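PDB 5FHK: LysR family transcriptional regulator from Vibrio vulnificus, which probably regulates transcription, including that of virulence genes, by sequence-specific DNA binding, this chain being its regulatory domain without the DNA-binding part. Local coordinates for residues 24-29 and 38-43; 49-54 and 63-68; 56-61 and 195-200; 107-112 and 176-181. All coordinates share one frame; numbering follows the deposited sequence.

Interaction 1. Residues 24-29 and 38-43; sequences PMLNGF and IELTTE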
# COMPACT_ATOMS: atom_id res chain seq x y z
N PRO A 24 -0.21 -11.19 -9.37
CA PRO A 24 0.10 -11.96 -10.59
C PRO A 24 -0.98 -12.98 -10.90
O PRO A 24 -1.47 -13.07 -12.03
CB PRO A 24 1.44 -12.61 -10.26
CG PRO A 24 2.06 -11.66 -9.26
CD PRO A 24 0.93 -11.15 -8.44
N MET A 25 -1.37 -13.75 -9.88
CA MET A 25 -2.45 -14.72 -10.04
C MET A 25 -3.75 -14.03 -10.42
O MET A 25 -4.46 -14.48 -11.33
CB MET A 25 -2.63 -15.47 -8.74
CG MET A 25 -3.45 -16.73 -8.81
SD MET A 25 -2.91 -17.72 -7.36
CE MET A 25 -2.81 -16.47 -6.07
N LEU A 26 -4.08 -12.94 -9.72
CA LEU A 26 -5.34 -12.25 -9.99
C LEU A 26 -5.37 -11.65 -11.38
O LEU A 26 -6.41 -11.62 -12.03
CB LEU A 26 -5.57 -11.16 -8.94
CG LEU A 26 -6.04 -11.77 -7.63
CD1 LEU A 26 -5.89 -10.76 -6.51
CD2 LEU A 26 -7.49 -12.21 -7.77
N ASN A 27 -4.25 -11.08 -11.82
CA ASN A 27 -4.24 -10.49 -13.16
C ASN A 27 -4.34 -11.57 -14.23
O ASN A 27 -5.04 -11.40 -15.23
CB ASN A 27 -2.98 -9.62 -13.36
CG ASN A 27 -3.04 -8.28 -12.63
OD1 ASN A 27 -4.14 -7.73 -12.42
ND2 ASN A 27 -1.86 -7.73 -12.25
N GLY A 28 -3.73 -12.73 -13.99
CA GLY A 28 -3.87 -13.82 -14.94
C GLY A 28 -5.28 -14.36 -14.99
O GLY A 28 -5.78 -14.75 -16.05
N PHE A 29 -5.97 -14.37 -13.85
CA PHE A 29 -7.33 -14.87 -13.85
C PHE A 29 -8.25 -13.92 -14.60
O PHE A 29 -9.06 -14.35 -15.44
CB PHE A 29 -7.81 -15.08 -12.42
CG PHE A 29 -9.28 -15.38 -12.32
CD1 PHE A 29 -9.75 -16.65 -12.52
CD2 PHE A 29 -10.18 -14.36 -12.08
CE1 PHE A 29 -11.09 -16.91 -12.44
CE2 PHE A 29 -11.54 -14.61 -11.99
CZ PHE A 29 -12.00 -15.89 -12.17
N ILE A 38 -14.19 -8.61 -10.24
CA ILE A 38 -13.60 -8.82 -8.92
C ILE A 38 -13.73 -7.56 -8.09
O ILE A 38 -13.46 -6.45 -8.58
CB ILE A 38 -12.11 -9.21 -9.02
CG1 ILE A 38 -11.93 -10.46 -9.88
CG2 ILE A 38 -11.51 -9.38 -7.62
CD1 ILE A 38 -12.14 -11.72 -9.11
N GLU A 39 -14.13 -7.71 -6.83
CA GLU A 39 -14.01 -6.68 -5.81
C GLU A 39 -13.04 -7.20 -4.76
O GLU A 39 -13.27 -8.29 -4.20
CB GLU A 39 -15.36 -6.33 -5.16
CG GLU A 39 -16.21 -5.33 -5.97
CD GLU A 39 -17.45 -4.86 -5.22
OE1 GLU A 39 -17.57 -5.18 -4.01
OE2 GLU A 39 -18.32 -4.18 -5.84
N LEU A 40 -11.98 -6.44 -4.48
CA LEU A 40 -10.88 -6.87 -3.62
C LEU A 40 -10.71 -5.92 -2.44
O LEU A 40 -10.64 -4.69 -2.61
CB LEU A 40 -9.59 -6.94 -4.43
CG LEU A 40 -8.28 -7.14 -3.65
CD1 LEU A 40 -8.39 -8.38 -2.80
CD2 LEU A 40 -7.15 -7.30 -4.63
N THR A 41 -10.57 -6.47 -1.23
CA THR A 41 -10.32 -5.67 -0.04
C THR A 41 -9.08 -6.20 0.68
O THR A 41 -9.08 -7.32 1.20
CB THR A 41 -11.54 -5.66 0.87
OG1 THR A 41 -12.72 -5.33 0.10
CG2 THR A 41 -11.37 -4.62 1.99
N THR A 42 -8.01 -5.39 0.72
CA THR A 42 -6.86 -5.74 1.55
C THR A 42 -7.25 -5.64 3.02
O THR A 42 -7.92 -4.69 3.43
CB THR A 42 -5.68 -4.80 1.26
OG1 THR A 42 -5.96 -3.50 1.78
CG2 THR A 42 -5.44 -4.65 -0.23
N GLU A 43 -6.84 -6.62 3.82
CA GLU A 43 -7.37 -6.83 5.17
C GLU A 43 -6.25 -7.09 6.17
O GLU A 43 -5.35 -7.88 5.90
CB GLU A 43 -8.35 -8.01 5.17
CG GLU A 43 -8.95 -8.32 6.51
CD GLU A 43 -9.45 -7.07 7.18
OE1 GLU A 43 -9.01 -6.81 8.33
OE2 GLU A 43 -10.27 -6.36 6.55
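Leu-26 reaches from helix 18-32 onto Leu-40 of strand 38-43, one methyl against another: CD1 of Leu-26 lies 4.1 Å from CD2 of Leu-40. Helix and strand are the last two elements of a beta-alpha-beta unit whose first strand, 9-14, lies beside 38-43 and parallel to it. The contact is thus the helix-on-sheet packing of a beta-alpha-beta crossover, as expected for the periplasmic-binding-protein fold of LysR regulatory domains. The spacing of the four residues fits this reading. Leu-26 and Phe-29 are three apart, about one helical turn, and Ile-38 and Leu-40 are two apart, on one face of the strand. No hydrogen bond crosses between the segments, and all four touching residues are buried. At 9.0 Å, CA of Leu-26 to CA of Ile-38 is the shortest CA separation, so the gap is bridged by side chains alone.

The two leucines differ in their first torsion. Leu-26 keeps CG beside its backbone N (chi1 -77°), whereas CG of Leu-40 stands opposite its own N (chi1 170°), and the two side chains run at a slant to each other. From strand 9-14, Ile-11 touches Leu-26 and Thr-13 touches Leu-40. Phe-197 of helix 192-204 meets the Phe-29 ring edge-to-face. At its edge away from strand 9-14, strand 38-43 pairs in parallel with a strand of the second subunit, extending the sheet across the interface. One turn from Leu-26, the Phe-29 ring meets Ile-38 obliquely, with CE2 of Phe-29 4.1 Å from CD1 of Ile-38.

Interaction 2. Residues 49-54 and 63-68; sequences LDPTEW and QRDSSL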
# COMPACT_ATOMS: atom_id res chain seq x y z
N LEU A 49 -13.19 -11.23 10.20
CA LEU A 49 -14.10 -11.30 9.07
C LEU A 49 -15.21 -12.32 9.32
O LEU A 49 -15.02 -13.33 10.00
CB LEU A 49 -13.37 -11.66 7.78
CG LEU A 49 -12.26 -10.73 7.34
CD1 LEU A 49 -11.32 -11.49 6.35
CD2 LEU A 49 -12.84 -9.47 6.72
N ASP A 50 -16.36 -12.05 8.71
CA ASP A 50 -17.48 -12.98 8.72
C ASP A 50 -17.45 -13.81 7.44
O ASP A 50 -17.72 -13.26 6.36
CB ASP A 50 -18.79 -12.21 8.85
CG ASP A 50 -20.01 -13.09 8.70
OD1 ASP A 50 -19.86 -14.33 8.74
OD2 ASP A 50 -21.11 -12.52 8.55
N PRO A 51 -17.16 -15.12 7.51
CA PRO A 51 -16.99 -15.92 6.27
C PRO A 51 -18.12 -15.78 5.26
O PRO A 51 -17.86 -15.74 4.06
CB PRO A 51 -16.90 -17.36 6.79
CG PRO A 51 -16.42 -17.22 8.18
CD PRO A 51 -17.02 -15.95 8.71
N THR A 52 -19.37 -15.73 5.72
CA THR A 52 -20.52 -15.62 4.83
C THR A 52 -20.53 -14.31 4.04
O THR A 52 -21.27 -14.19 3.06
CB THR A 52 -21.81 -15.76 5.64
OG1 THR A 52 -22.02 -14.56 6.41
CG2 THR A 52 -21.73 -16.94 6.60
N GLU A 53 -19.73 -13.33 4.44
CA GLU A 53 -19.64 -12.04 3.77
C GLU A 53 -18.69 -12.06 2.58
O GLU A 53 -18.53 -11.03 1.91
CB GLU A 53 -19.17 -10.99 4.77
CG GLU A 53 -19.84 -9.65 4.73
CD GLU A 53 -19.76 -8.94 6.08
OE1 GLU A 53 -18.94 -8.02 6.25
OE2 GLU A 53 -20.53 -9.32 6.99
N TRP A 54 -18.04 -13.20 2.29
CA TRP A 54 -16.92 -13.22 1.36
C TRP A 54 -17.00 -14.47 0.49
O TRP A 54 -17.39 -15.54 0.95
CB TRP A 54 -15.58 -13.15 2.11
CG TRP A 54 -15.42 -11.89 2.92
CD1 TRP A 54 -15.73 -11.73 4.25
CD2 TRP A 54 -14.97 -10.61 2.45
NE1 TRP A 54 -15.47 -10.44 4.64
CE2 TRP A 54 -15.02 -9.73 3.55
CE3 TRP A 54 -14.53 -10.14 1.21
CZ2 TRP A 54 -14.63 -8.39 3.45
CZ3 TRP A 54 -14.15 -8.81 1.11
CH2 TRP A 54 -14.21 -7.95 2.23
N GLN A 63 -6.79 -20.78 10.35
CA GLN A 63 -8.09 -20.60 10.97
C GLN A 63 -8.68 -21.98 11.25
O GLN A 63 -8.33 -22.97 10.60
CB GLN A 63 -9.05 -19.78 10.08
CG GLN A 63 -9.03 -18.28 10.37
CD GLN A 63 -10.32 -17.57 9.93
OE1 GLN A 63 -11.43 -18.11 10.10
NE2 GLN A 63 -10.17 -16.38 9.35
N ARG A 64 -9.58 -22.05 12.24
CA ARG A 64 -10.15 -23.31 12.69
C ARG A 64 -11.62 -23.46 12.33
O ARG A 64 -12.31 -24.32 12.89
CB ARG A 64 -9.98 -23.45 14.21
CG ARG A 64 -10.92 -22.56 14.99
CD ARG A 64 -10.44 -22.35 16.41
NE ARG A 64 -9.04 -21.95 16.52
CZ ARG A 64 -8.55 -21.12 17.45
NH1 ARG A 64 -9.36 -20.58 18.37
NH2 ARG A 64 -7.26 -20.82 17.47
N ASP A 65 -12.12 -22.64 11.41
CA ASP A 65 -13.53 -22.68 11.06
C ASP A 65 -13.87 -24.00 10.38
O ASP A 65 -13.28 -24.35 9.35
CB ASP A 65 -13.88 -21.49 10.15
CG ASP A 65 -15.24 -20.89 10.46
OD1 ASP A 65 -16.26 -21.60 10.32
OD2 ASP A 65 -15.30 -19.70 10.84
N SER A 66 -14.82 -24.74 10.96
CA SER A 66 -15.23 -26.03 10.40
C SER A 66 -16.09 -25.88 9.16
O SER A 66 -16.27 -26.86 8.42
CB SER A 66 -15.99 -26.84 11.45
OG SER A 66 -17.15 -26.15 11.87
N SER A 67 -16.64 -24.69 8.91
CA SER A 67 -17.44 -24.43 7.73
C SER A 67 -16.60 -23.98 6.54
O SER A 67 -17.17 -23.67 5.49
CB SER A 67 -18.52 -23.38 8.03
OG SER A 67 -17.97 -22.07 8.12
N LEU A 68 -15.27 -23.95 6.66
CA LEU A 68 -14.38 -23.43 5.64
C LEU A 68 -13.37 -24.49 5.23
O LEU A 68 -12.84 -25.21 6.08
CB LEU A 68 -13.63 -22.19 6.14
CG LEU A 68 -14.40 -20.91 6.49
CD1 LEU A 68 -13.52 -19.70 6.32
CD2 LEU A 68 -15.66 -20.76 5.65
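Pro-51 faces the 63-68 loop with two neighbouring ring carbons, each turned to a different partner. CB meets the branched end of Leu-68, and CG meets the carboxylate of Asp-65. The isobutyl group offers both methyls to the same carbon: Pro-51 CB is 3.8 Å from Leu-68 CD2 and 4.1 Å from Leu-68 CD1. The Asp-65 side chain passes the ring at a slant, bringing its OD2 to 3.8 Å from Pro-51 CG, a van der Waals approach without a hydrogen bond.

Both partners of the proline are placed by one tight turn. Residues 65 to 68 form a type I beta turn, whose closing bond from Leu-68 N to Asp-65 O is weak. The other carboxylate oxygen is engaged inside the turn: Ser-67 OG donates to Asp-65 OD1 over 2.8 Å, coming from above the carboxylate plane, 48° out of it. A weak bond from Ser-67 N to the same OD1 adds an Asx turn. This holds OD1 inward while OD2 points to the proline. Pro-51 itself starts a 3-10 turn, in which Glu-53 N donates to Asp-50 O over 2.8 Å.

The contact joins the loops before and after strand 56-60, at the surface of the regulatory domain. Leu-68 also packs on Leu-183 of strand 178-185, which links the patch to the sheet. With no hydrogen bond or salt bridge between the segments, the loops meet over a small patch (117 Å², both sides), apolar at Leu-68 and bordering a carboxylate at Asp-65. Only van der Waals contact joins them, while the polar bonds of Asp-65 OD1 stay within its own turn.

Interaction 3. Residues 56-61 and 195-200; sequences VIFRVG and RLFIDY
Phe-58 and Phe-197 meet rim to rim, with CZ of Phe-58 3.8 Å from CE2 of Phe-197. Each contact atom lies near the plane of the other ring, and the two planes stand almost perpendicular, at about 88°. Neither ring therefore offers its face to the other, and this is not a T-shaped stack. The pair, with Val-56, fills the layer between strand 56-60 and helix 192-204 in the alpha/beta sandwich typical of LysR regulatory domains, which share the periplasmic-binding-protein fold.

Val-56 completes the first shell through one methyl. Its CG2 lies 3.9 Å from Phe-197 CD2, again at the ring edge, and 4.1 Å from Ile-198 CG1, so that a single methyl touches two successive helix residues. The first torsions account for the meeting. CG of Phe-197 stands opposite its backbone N (chi1 176°), which sends the ring from the helix toward the strand; Phe-58, with CG beside its N, extends its ring from the opposite direction although its CB does not point at the helix.

The segment axes approach to 11.0 Å and run within 32° of parallel. Further out, strand 56-60 lies between 9-14 and 178-185, with backbone bonds from Val-56 and Phe-58 to Ser-12 on one side and from Ile-57 to Leu-183 on the other. From helix 18-32, Leu-26 touches Phe-197 and Met-22 touches Phe-58. On the outer surface of helix 192-204, one turn is spanned by a salt bridge in which Asp-199 OD2 meets the guanidinium edge of Arg-195, 3.4 Å from its NH1.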
# COMPACT_ATOMS: atom_id res chain seq x y z
N VAL A 56 -14.14 -15.59 -1.27
CA VAL A 56 -12.87 -16.24 -0.98
C VAL A 56 -12.06 -15.32 -0.09
O VAL A 56 -12.09 -14.10 -0.23
CB VAL A 56 -12.04 -16.58 -2.24
CG1 VAL A 56 -10.88 -17.48 -1.87
CG2 VAL A 56 -12.88 -17.22 -3.30
N ILE A 57 -11.31 -15.93 0.82
CA ILE A 57 -10.51 -15.18 1.78
C ILE A 57 -9.11 -15.77 1.73
O ILE A 57 -8.93 -16.99 1.87
CB ILE A 57 -11.11 -15.23 3.20
CG1 ILE A 57 -12.31 -14.28 3.28
CG2 ILE A 57 -10.09 -14.79 4.26
CD1 ILE A 57 -13.11 -14.31 4.63
N PHE A 58 -8.13 -14.91 1.43
CA PHE A 58 -6.71 -15.22 1.58
C PHE A 58 -6.20 -14.56 2.84
O PHE A 58 -6.39 -13.35 3.04
CB PHE A 58 -5.90 -14.74 0.37
CG PHE A 58 -6.40 -15.30 -0.93
CD1 PHE A 58 -7.50 -14.75 -1.56
CD2 PHE A 58 -5.79 -16.40 -1.51
CE1 PHE A 58 -7.98 -15.27 -2.76
CE2 PHE A 58 -6.27 -16.92 -2.71
CZ PHE A 58 -7.36 -16.34 -3.31
N ARG A 59 -5.55 -15.33 3.69
CA ARG A 59 -5.15 -14.81 4.98
C ARG A 59 -3.79 -15.36 5.34
O ARG A 59 -3.37 -16.41 4.84
CB ARG A 59 -6.17 -15.17 6.07
CG ARG A 59 -6.12 -16.62 6.49
CD ARG A 59 -7.00 -16.86 7.70
NE ARG A 59 -6.83 -15.82 8.72
CZ ARG A 59 -6.11 -15.95 9.83
NH1 ARG A 59 -5.49 -17.08 10.09
NH2 ARG A 59 -6.02 -14.94 10.68
N VAL A 60 -3.10 -14.62 6.19
CA VAL A 60 -1.89 -15.09 6.85
C VAL A 60 -2.31 -15.82 8.12
O VAL A 60 -3.16 -15.34 8.87
CB VAL A 60 -0.95 -13.92 7.18
CG1 VAL A 60 0.19 -14.38 8.06
CG2 VAL A 60 -0.43 -13.29 5.90
N GLY A 61 -1.72 -17.00 8.35
CA GLY A 61 -1.99 -17.76 9.54
C GLY A 61 -3.24 -18.61 9.42
O GLY A 61 -4.17 -18.30 8.65
N ARG A 195 -16.36 -20.68 -8.26
CA ARG A 195 -15.73 -21.97 -8.50
C ARG A 195 -14.64 -21.87 -9.55
O ARG A 195 -13.57 -22.47 -9.40
CB ARG A 195 -16.83 -22.95 -8.91
CG ARG A 195 -16.38 -24.17 -9.65
CD ARG A 195 -17.59 -24.96 -10.19
NE ARG A 195 -17.82 -24.71 -11.61
CZ ARG A 195 -16.90 -24.84 -12.55
NH1 ARG A 195 -15.66 -25.22 -12.25
NH2 ARG A 195 -17.21 -24.60 -13.81
N LEU A 196 -14.88 -21.11 -10.62
CA LEU A 196 -13.84 -20.98 -11.64
C LEU A 196 -12.62 -20.31 -11.06
O LEU A 196 -11.48 -20.68 -11.37
CB LEU A 196 -14.40 -20.23 -12.84
CG LEU A 196 -15.11 -21.21 -13.77
CD1 LEU A 196 -15.81 -20.49 -14.90
CD2 LEU A 196 -14.12 -22.23 -14.34
N PHE A 197 -12.83 -19.35 -10.16
CA PHE A 197 -11.71 -18.64 -9.56
C PHE A 197 -10.87 -19.59 -8.72
O PHE A 197 -9.65 -19.66 -8.87
CB PHE A 197 -12.22 -17.47 -8.72
CG PHE A 197 -11.15 -16.74 -8.01
CD1 PHE A 197 -10.27 -15.93 -8.70
CD2 PHE A 197 -10.99 -16.87 -6.64
CE1 PHE A 197 -9.26 -15.27 -8.02
CE2 PHE A 197 -10.00 -16.23 -5.98
CZ PHE A 197 -9.14 -15.42 -6.65
N ILE A 198 -11.54 -20.39 -7.89
CA ILE A 198 -10.83 -21.27 -6.97
C ILE A 198 -10.01 -22.30 -7.73
O ILE A 198 -8.91 -22.69 -7.30
CB ILE A 198 -11.84 -21.94 -6.02
CG1 ILE A 198 -12.25 -20.95 -4.93
CG2 ILE A 198 -11.27 -23.20 -5.44
CD1 ILE A 198 -13.62 -21.25 -4.31
N ASP A 199 -10.54 -22.81 -8.84
CA ASP A 199 -9.78 -23.77 -9.63
C ASP A 199 -8.60 -23.11 -10.30
O ASP A 199 -7.53 -23.72 -10.43
CB ASP A 199 -10.68 -24.44 -10.67
CG ASP A 199 -11.62 -25.48 -10.07
OD1 ASP A 199 -11.37 -25.97 -8.93
OD2 ASP A 199 -12.62 -25.82 -10.75
N TYR A 200 -8.77 -21.88 -10.79
CA TYR A 200 -7.63 -21.16 -11.35
C TYR A 200 -6.50 -21.08 -10.32
O TYR A 200 -5.34 -21.39 -10.64
CB TYR A 200 -8.04 -19.76 -11.80
CG TYR A 200 -6.93 -19.05 -12.56
CD1 TYR A 200 -6.75 -19.25 -13.94
CD2 TYR A 200 -6.04 -18.22 -11.90
CE1 TYR A 200 -5.72 -18.60 -14.62
CE2 TYR A 200 -5.04 -17.58 -12.57
CZ TYR A 200 -4.88 -17.77 -13.92
OH TYR A 200 -3.86 -17.10 -14.52

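Interaction 4. Residues 107-112 and 176-181; sequences GHPLLK and NPRDIY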
# COMPACT_ATOMS: atom_id res chain seq x y z
N GLY A 107 6.89 -1.68 11.07
CA GLY A 107 5.61 -1.55 10.40
C GLY A 107 4.67 -2.67 10.77
O GLY A 107 5.09 -3.83 10.89
N HIS A 108 3.38 -2.32 10.95
CA HIS A 108 2.36 -3.31 11.25
C HIS A 108 2.30 -4.35 10.13
O HIS A 108 2.47 -4.00 8.95
CB HIS A 108 0.98 -2.66 11.38
CG HIS A 108 0.71 -2.03 12.71
ND1 HIS A 108 0.58 -0.66 12.87
CD2 HIS A 108 0.49 -2.57 13.93
CE1 HIS A 108 0.32 -0.39 14.14
NE2 HIS A 108 0.26 -1.53 14.80
N PRO A 109 2.02 -5.63 10.44
CA PRO A 109 1.73 -6.21 11.76
C PRO A 109 2.98 -6.74 12.46
O PRO A 109 2.90 -7.72 13.20
CB PRO A 109 0.79 -7.37 11.40
CG PRO A 109 1.37 -7.90 10.09
CD PRO A 109 1.96 -6.65 9.38
N LEU A 110 4.12 -6.12 12.17
CA LEU A 110 5.42 -6.46 12.74
C LEU A 110 5.94 -5.32 13.61
O LEU A 110 7.11 -4.92 13.51
CB LEU A 110 6.42 -6.80 11.63
CG LEU A 110 6.02 -7.87 10.60
CD1 LEU A 110 7.18 -8.12 9.63
CD2 LEU A 110 5.60 -9.18 11.30
N LEU A 111 5.07 -4.75 14.44
CA LEU A 111 5.53 -3.83 15.48
C LEU A 111 6.22 -4.57 16.61
O LEU A 111 7.01 -3.97 17.35
CB LEU A 111 4.36 -3.03 16.05
CG LEU A 111 3.79 -1.89 15.19
CD1 LEU A 111 3.17 -0.79 16.10
CD2 LEU A 111 4.85 -1.32 14.26
N LYS A 112 5.95 -5.86 16.75
CA LYS A 112 6.60 -6.73 17.72
C LYS A 112 7.53 -7.67 16.97
O LYS A 112 7.10 -8.32 16.01
CB LYS A 112 5.56 -7.51 18.53
CG LYS A 112 6.11 -8.38 19.67
CD LYS A 112 4.95 -9.10 20.37
CE LYS A 112 5.11 -10.61 20.31
NZ LYS A 112 5.17 -11.07 18.88
N ASN A 176 9.44 -16.70 12.96
CA ASN A 176 8.95 -17.97 12.44
C ASN A 176 8.06 -17.72 11.23
O ASN A 176 7.38 -16.69 11.15
CB ASN A 176 8.19 -18.73 13.52
CG ASN A 176 9.11 -19.58 14.40
OD1 ASN A 176 10.03 -20.25 13.90
ND2 ASN A 176 8.88 -19.55 15.71
N PRO A 177 8.06 -18.64 10.27
CA PRO A 177 7.27 -18.42 9.05
C PRO A 177 5.79 -18.38 9.37
O PRO A 177 5.31 -19.06 10.28
CB PRO A 177 7.61 -19.63 8.17
CG PRO A 177 8.87 -20.19 8.75
CD PRO A 177 8.78 -19.92 10.23
N ARG A 178 5.07 -17.57 8.62
CA ARG A 178 3.62 -17.58 8.64
C ARG A 178 3.13 -18.03 7.28
O ARG A 178 3.71 -17.67 6.24
CB ARG A 178 3.07 -16.19 9.03
CG ARG A 178 3.92 -15.02 8.59
CD ARG A 178 3.67 -13.69 9.36
NE ARG A 178 4.49 -12.63 8.75
CZ ARG A 178 4.03 -11.50 8.21
NH1 ARG A 178 2.73 -11.18 8.26
NH2 ARG A 178 4.88 -10.65 7.66
N ASP A 179 2.09 -18.86 7.27
CA ASP A 179 1.58 -19.39 6.02
C ASP A 179 0.45 -18.52 5.49
O ASP A 179 -0.17 -17.74 6.22
CB ASP A 179 1.10 -20.82 6.21
CG ASP A 179 2.24 -21.77 6.50
OD1 ASP A 179 3.39 -21.42 6.16
OD2 ASP A 179 1.98 -22.86 7.06
N ILE A 180 0.21 -18.64 4.20
CA ILE A 180 -0.91 -17.97 3.57
C ILE A 180 -1.89 -19.04 3.13
O ILE A 180 -1.51 -20.02 2.49
CB ILE A 180 -0.46 -17.08 2.40
CG1 ILE A 180 0.42 -15.92 2.91
CG2 ILE A 180 -1.66 -16.50 1.71
CD1 ILE A 180 1.87 -16.28 3.06
N TYR A 181 -3.14 -18.86 3.49
CA TYR A 181 -4.15 -19.84 3.17
C TYR A 181 -5.16 -19.22 2.23
O TYR A 181 -5.30 -18.00 2.15
CB TYR A 181 -4.86 -20.35 4.42
CG TYR A 181 -3.99 -21.19 5.31
CD1 TYR A 181 -3.12 -20.59 6.20
CD2 TYR A 181 -4.04 -22.58 5.27
CE1 TYR A 181 -2.32 -21.33 7.02
CE2 TYR A 181 -3.24 -23.34 6.09
CZ TYR A 181 -2.38 -22.71 6.96
OH TYR A 181 -1.56 -23.44 7.80
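Arg-178 extends from the start of strand 178-185 to Pro-109 and Leu-110 in the 107-112 loop, and only its tip reaches them. Its CB packs at 3.5 Å on CG1 of Val-60, in the neighbouring strand 56-60. The first torsion is unusual: at chi1 32°, CG lies between the backbone N and the carbonyl carbon, short of the staggered +60° position. From CG to NE the chain is then extended, with chi3 -176°, and carries the guanidinium across to the loop.

At the tip, CZ lies 4.2 Å from Leu-110 CD2. This methyl sits over one face of the guanidinium, displaced toward its rim. NH2 is touched by both leucine methyls, with Leu-110 CD1 nearest at 3.9 Å, and it also forms a salt bridge with Asp-78 of strand 68-82. The charge thus has its partner within the sheet, while the leucine contributes apolar cover. In the two-lobed regulatory domain of LysR proteins, strands 68-82 and 178-185 are in the region that connects the lobes, and the 107-112 loop belongs to the lobe containing strands 104-107 and 131-133. The contact therefore probably lies where the lobes face each other; relatives bind effectors in the cleft between lobes.

NH1, the remaining nitrogen, meets Pro-109 obliquely, with its CG 4.0 Å away. The bond before Pro-109 is cis, and Leu-110 N donates to Gly-107 O over 2.8 Å, which makes residues 107-110 a type VI turn. This turn puts two consecutive residues, Pro-109 and Leu-110, against the same guanidinium, and Leu-110 also rests on Leu-151 of strand 149-153.

Overall arrangement
Interactions 1 and 3 are neighbours, with centres about 10 Å apart, in one lobe of the regulatory domain: helices 18-32 and 192-204 touch each other and both pack on the mixed sheet, so strands from early in the chain are covered partly by its last helix. Interaction 2, about 12 Å from interaction 3 centre to centre, joins the loops on either side of strand 56-60. The centre of interaction 4 is about 19 Å from that of interaction 3, yet its strand 178-185 pairs antiparallel with 56-60 and extends the same sheet toward the second lobe. Along the chain, interaction 1 closes first, 2 and 3 interlace, and 4 falls within the span of 3.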